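Local coordinates for protein cellulosomal scaffoldin (PDB 1TYJ) that serves as a type-II cohesin module of a cellulosomal scaffoldin, probably binding a partner dockerin to help assemble the cellulosome, at residues G1-A13 with A158-K170. Residues are numbered along the deposited sequence; the frame is centred on the assembly and turned at random.
Sequences GSVLTAIDNDKVA and AYKVVQPGLIYPK. With EDO (1,2-ethanediol), chain B.
Val-3 N donates to Lys-160 O (2.9 Å) and Val-3 O receives Val-162 N (2.8 Å, 169° at the hydrogen), forming a parallel ladder. In a second one, Asp-10 O takes Tyr-168 N at 2.8 Å, Val-12 N reaches Tyr-168 O, and Lys-170 N meets Val-12 O from well above the carbonyl plane. Lys-11, bent at its third and fourth torsions, curls NZ back onto Pro-169 O (2.9 Å). Between the ladders the register slips by one residue and water takes over: one is gripped by Thr-5 N, Thr-5 OG1 and Val-162 O, another joins Thr-5 OG1 to Gly-165 N, and a third Asp-10 OD1 to Leu-166 O. The Asp-10 carboxylate is nearly coplanar with the Tyr-168 ring (planes 11° apart), OD1 at the ring edge 3.9 Å from CE1. Inward, Val-3 CG2 packs obliquely against the Tyr-159 ring, CE1 4.0 Å away; the Tyr-159 hydroxyl is hydrogen-bonded to Thr-144 OG1. The Ile-7 and Ile-167 side chains cross at about a right angle, touching through their CG2 methyls. Strand 2-7 also pairs with 17-25, and 166-169 with 126-131, so the chain's first and last segments run parallel, one ladder in each sheet of the cohesin beta sandwich, with waters bridging the gap.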
# COMPACT_ATOMS: atom_id res chain seq x y z
N GLY A 1 -6.98 -9.36 -12.48
CA GLY A 1 -6.14 -8.12 -12.21
C GLY A 1 -5.06 -8.40 -11.19
O GLY A 1 -4.78 -9.56 -10.84
N SER A 2 -4.43 -7.35 -10.69
CA SER A 2 -3.32 -7.55 -9.76
C SER A 2 -3.17 -6.37 -8.83
O SER A 2 -3.62 -5.28 -9.14
CB SER A 2 -1.96 -7.72 -10.48
OG SER A 2 -1.74 -6.72 -11.43
N VAL A 3 -2.54 -6.62 -7.69
CA VAL A 3 -1.92 -5.56 -6.89
C VAL A 3 -0.44 -5.69 -7.22
O VAL A 3 0.11 -6.81 -7.21
CB VAL A 3 -2.17 -5.78 -5.39
CG1 VAL A 3 -1.32 -4.80 -4.56
CG2 VAL A 3 -3.65 -5.66 -5.07
N LEU A 4 0.20 -4.58 -7.55
CA LEU A 4 1.63 -4.67 -7.86
C LEU A 4 2.32 -3.38 -7.52
O LEU A 4 1.66 -2.35 -7.29
CB LEU A 4 1.83 -5.02 -9.33
CG LEU A 4 1.49 -3.97 -10.38
CD1 LEU A 4 1.95 -4.46 -11.76
CD2 LEU A 4 0.03 -3.63 -10.44
N THR A 5 3.65 -3.43 -7.46
CA THR A 5 4.42 -2.30 -6.91
C THR A 5 5.60 -1.88 -7.74
O THR A 5 6.04 -2.62 -8.63
CB THR A 5 4.89 -2.59 -5.46
OG1 THR A 5 5.90 -3.64 -5.45
CG2 THR A 5 3.71 -3.01 -4.59
N ALA A 6 6.11 -0.69 -7.44
CA ALA A 6 7.32 -0.17 -8.09
C ALA A 6 8.17 0.44 -7.01
O ALA A 6 7.65 1.05 -6.05
CB ALA A 6 6.97 0.89 -9.12
N ILE A 7 9.48 0.26 -7.17
CA ILE A 7 10.48 0.84 -6.26
C ILE A 7 11.23 1.94 -7.01
O ILE A 7 11.71 1.72 -8.13
CB ILE A 7 11.44 -0.27 -5.75
CG1 ILE A 7 10.66 -1.29 -4.92
CG2 ILE A 7 12.58 0.34 -4.95
CD1 ILE A 7 11.48 -2.52 -4.51
N ASP A 8 11.35 3.14 -6.41
CA ASP A 8 11.95 4.26 -7.16
C ASP A 8 13.44 4.10 -7.34
O ASP A 8 13.94 4.31 -8.45
CB ASP A 8 11.60 5.64 -6.58
CG ASP A 8 11.93 5.80 -5.08
OD1 ASP A 8 12.34 4.84 -4.39
OD2 ASP A 8 11.74 6.95 -4.61
N ASN A 9 14.12 3.72 -6.27
CA ASN A 9 15.56 3.44 -6.38
C ASN A 9 15.99 2.26 -5.51
O ASN A 9 15.80 2.26 -4.30
CB ASN A 9 16.39 4.71 -6.19
CG ASN A 9 15.74 5.70 -5.22
OD1 ASN A 9 15.38 6.80 -5.62
ND2 ASN A 9 15.58 5.30 -3.95
N ASP A 10 16.43 1.23 -6.24
CA ASP A 10 16.92 -0.10 -5.89
C ASP A 10 18.10 -0.13 -4.97
O ASP A 10 18.32 -1.13 -4.27
CB ASP A 10 17.58 -0.68 -7.21
CG ASP A 10 16.68 -1.54 -7.97
OD1 ASP A 10 16.66 -2.76 -7.72
OD2 ASP A 10 16.01 -1.01 -8.87
N LYS A 11 18.91 0.93 -5.05
CA LYS A 11 20.23 0.92 -4.39
C LYS A 11 20.22 2.07 -3.41
O LYS A 11 20.00 3.22 -3.79
CB LYS A 11 21.36 1.12 -5.40
CG LYS A 11 21.58 -0.04 -6.31
CD LYS A 11 23.00 -0.03 -6.90
CE LYS A 11 23.56 -1.43 -6.93
NZ LYS A 11 24.00 -2.01 -5.58
N VAL A 12 20.45 1.74 -2.14
CA VAL A 12 20.32 2.74 -1.09
C VAL A 12 21.45 2.69 -0.08
O VAL A 12 21.97 1.63 0.22
CB VAL A 12 19.00 2.56 -0.31
CG1 VAL A 12 17.84 3.07 -1.12
CG2 VAL A 12 18.80 1.10 0.03
N ALA A 13 21.78 3.85 0.47
CA ALA A 13 22.76 3.97 1.53
C ALA A 13 21.99 4.32 2.82
O ALA A 13 20.83 4.71 2.76
CB ALA A 13 23.74 5.07 1.17
N ALA A 158 -9.90 -13.78 -8.52
CA ALA A 158 -10.13 -12.59 -9.37
C ALA A 158 -8.87 -11.76 -9.59
O ALA A 158 -8.78 -10.98 -10.58
CB ALA A 158 -11.19 -11.74 -8.75
N TYR A 159 -7.94 -11.86 -8.64
CA TYR A 159 -6.70 -11.11 -8.71
C TYR A 159 -5.58 -11.76 -7.95
O TYR A 159 -5.78 -12.65 -7.10
CB TYR A 159 -6.88 -9.64 -8.28
CG TYR A 159 -7.02 -9.44 -6.80
CD1 TYR A 159 -5.93 -9.02 -6.04
CD2 TYR A 159 -8.24 -9.66 -6.17
CE1 TYR A 159 -6.08 -8.80 -4.67
CE2 TYR A 159 -8.40 -9.47 -4.79
CZ TYR A 159 -7.32 -9.04 -4.05
OH TYR A 159 -7.46 -8.85 -2.71
N LYS A 160 -4.38 -11.31 -8.28
CA LYS A 160 -3.18 -11.82 -7.63
C LYS A 160 -2.41 -10.66 -7.01
O LYS A 160 -2.53 -9.53 -7.45
CB LYS A 160 -2.27 -12.50 -8.65
CG LYS A 160 -1.65 -11.56 -9.67
CD LYS A 160 -0.67 -12.30 -10.58
CE LYS A 160 -0.78 -11.85 -12.05
NZ LYS A 160 0.03 -10.66 -12.40
N VAL A 161 -1.62 -10.97 -5.99
CA VAL A 161 -0.78 -9.95 -5.36
C VAL A 161 0.66 -10.22 -5.77
O VAL A 161 1.22 -11.28 -5.44
CB VAL A 161 -0.95 -9.98 -3.82
CG1 VAL A 161 0.02 -9.02 -3.10
CG2 VAL A 161 -2.40 -9.70 -3.45
N VAL A 162 1.27 -9.28 -6.49
CA VAL A 162 2.67 -9.43 -6.89
C VAL A 162 3.54 -8.82 -5.80
O VAL A 162 3.48 -7.62 -5.55
CB VAL A 162 2.96 -8.79 -8.23
CG1 VAL A 162 4.45 -9.07 -8.68
CG2 VAL A 162 1.94 -9.32 -9.30
N GLN A 163 4.33 -9.65 -5.13
CA GLN A 163 5.09 -9.18 -3.95
C GLN A 163 6.19 -8.20 -4.37
O GLN A 163 6.78 -8.38 -5.44
CB GLN A 163 5.68 -10.40 -3.20
CG GLN A 163 4.64 -11.32 -2.51
CD GLN A 163 3.90 -10.63 -1.35
OE1 GLN A 163 4.40 -9.64 -0.76
NE2 GLN A 163 2.72 -11.14 -1.01
N PRO A 164 6.48 -7.17 -3.55
CA PRO A 164 7.56 -6.25 -3.88
C PRO A 164 8.93 -6.89 -4.08
O PRO A 164 9.24 -8.00 -3.54
CB PRO A 164 7.62 -5.33 -2.66
CG PRO A 164 6.15 -5.33 -2.13
CD PRO A 164 5.77 -6.80 -2.31
N GLY A 165 9.74 -6.20 -4.87
CA GLY A 165 11.12 -6.65 -5.08
C GLY A 165 12.11 -6.20 -4.02
O GLY A 165 11.73 -5.72 -2.93
N LEU A 166 13.39 -6.41 -4.34
CA LEU A 166 14.45 -6.19 -3.37
C LEU A 166 15.08 -4.80 -3.45
O LEU A 166 15.02 -4.12 -4.48
CB LEU A 166 15.56 -7.22 -3.60
CG LEU A 166 15.19 -8.70 -3.68
CD1 LEU A 166 16.48 -9.55 -3.52
CD2 LEU A 166 14.15 -9.17 -2.77
N ILE A 167 15.71 -4.42 -2.35
CA ILE A 167 16.60 -3.27 -2.33
C ILE A 167 17.99 -3.78 -1.92
O ILE A 167 18.14 -4.84 -1.29
CB ILE A 167 16.09 -2.16 -1.35
CG1 ILE A 167 15.91 -2.71 0.07
CG2 ILE A 167 14.80 -1.53 -1.93
CD1 ILE A 167 15.74 -1.61 1.17
N TYR A 168 18.99 -3.02 -2.34
CA TYR A 168 20.39 -3.39 -2.21
C TYR A 168 21.21 -2.22 -1.70
O TYR A 168 20.80 -1.06 -1.87
CB TYR A 168 20.91 -3.72 -3.60
CG TYR A 168 20.18 -4.86 -4.28
CD1 TYR A 168 19.18 -4.61 -5.22
CD2 TYR A 168 20.51 -6.20 -3.98
CE1 TYR A 168 18.51 -5.67 -5.84
CE2 TYR A 168 19.85 -7.24 -4.59
CZ TYR A 168 18.87 -6.98 -5.53
OH TYR A 168 18.22 -8.05 -6.14
N PRO A 169 22.37 -2.50 -1.09
CA PRO A 169 23.22 -1.40 -0.64
C PRO A 169 23.92 -0.69 -1.79
O PRO A 169 24.28 -1.33 -2.79
CB PRO A 169 24.27 -2.10 0.24
CG PRO A 169 24.38 -3.52 -0.38
CD PRO A 169 22.94 -3.83 -0.76
N LYS A 170 24.14 0.62 -1.65
CA LYS A 170 25.02 1.33 -2.57
C LYS A 170 26.45 0.85 -2.37
O LYS A 170 27.25 0.80 -3.31
CB LYS A 170 24.95 2.83 -2.28
CG LYS A 170 24.04 3.57 -3.21
CD LYS A 170 23.61 4.88 -2.59
CE LYS A 170 22.90 5.81 -3.57
NZ LYS A 170 22.43 7.08 -2.89
OXT LYS A 170 26.82 0.47 -1.25
C1 EDO B . -10.27 -8.25 -10.45
O1 EDO B . -9.22 -7.93 -11.37
C2 EDO B . -11.52 -8.49 -11.27
O2 EDO B . -11.78 -7.28 -12.00
O HOH W 1 5.16 -5.81 -6.81
O HOH W 2 8.61 -3.94 -6.23
O HOH W 3 14.47 -4.18 -7.09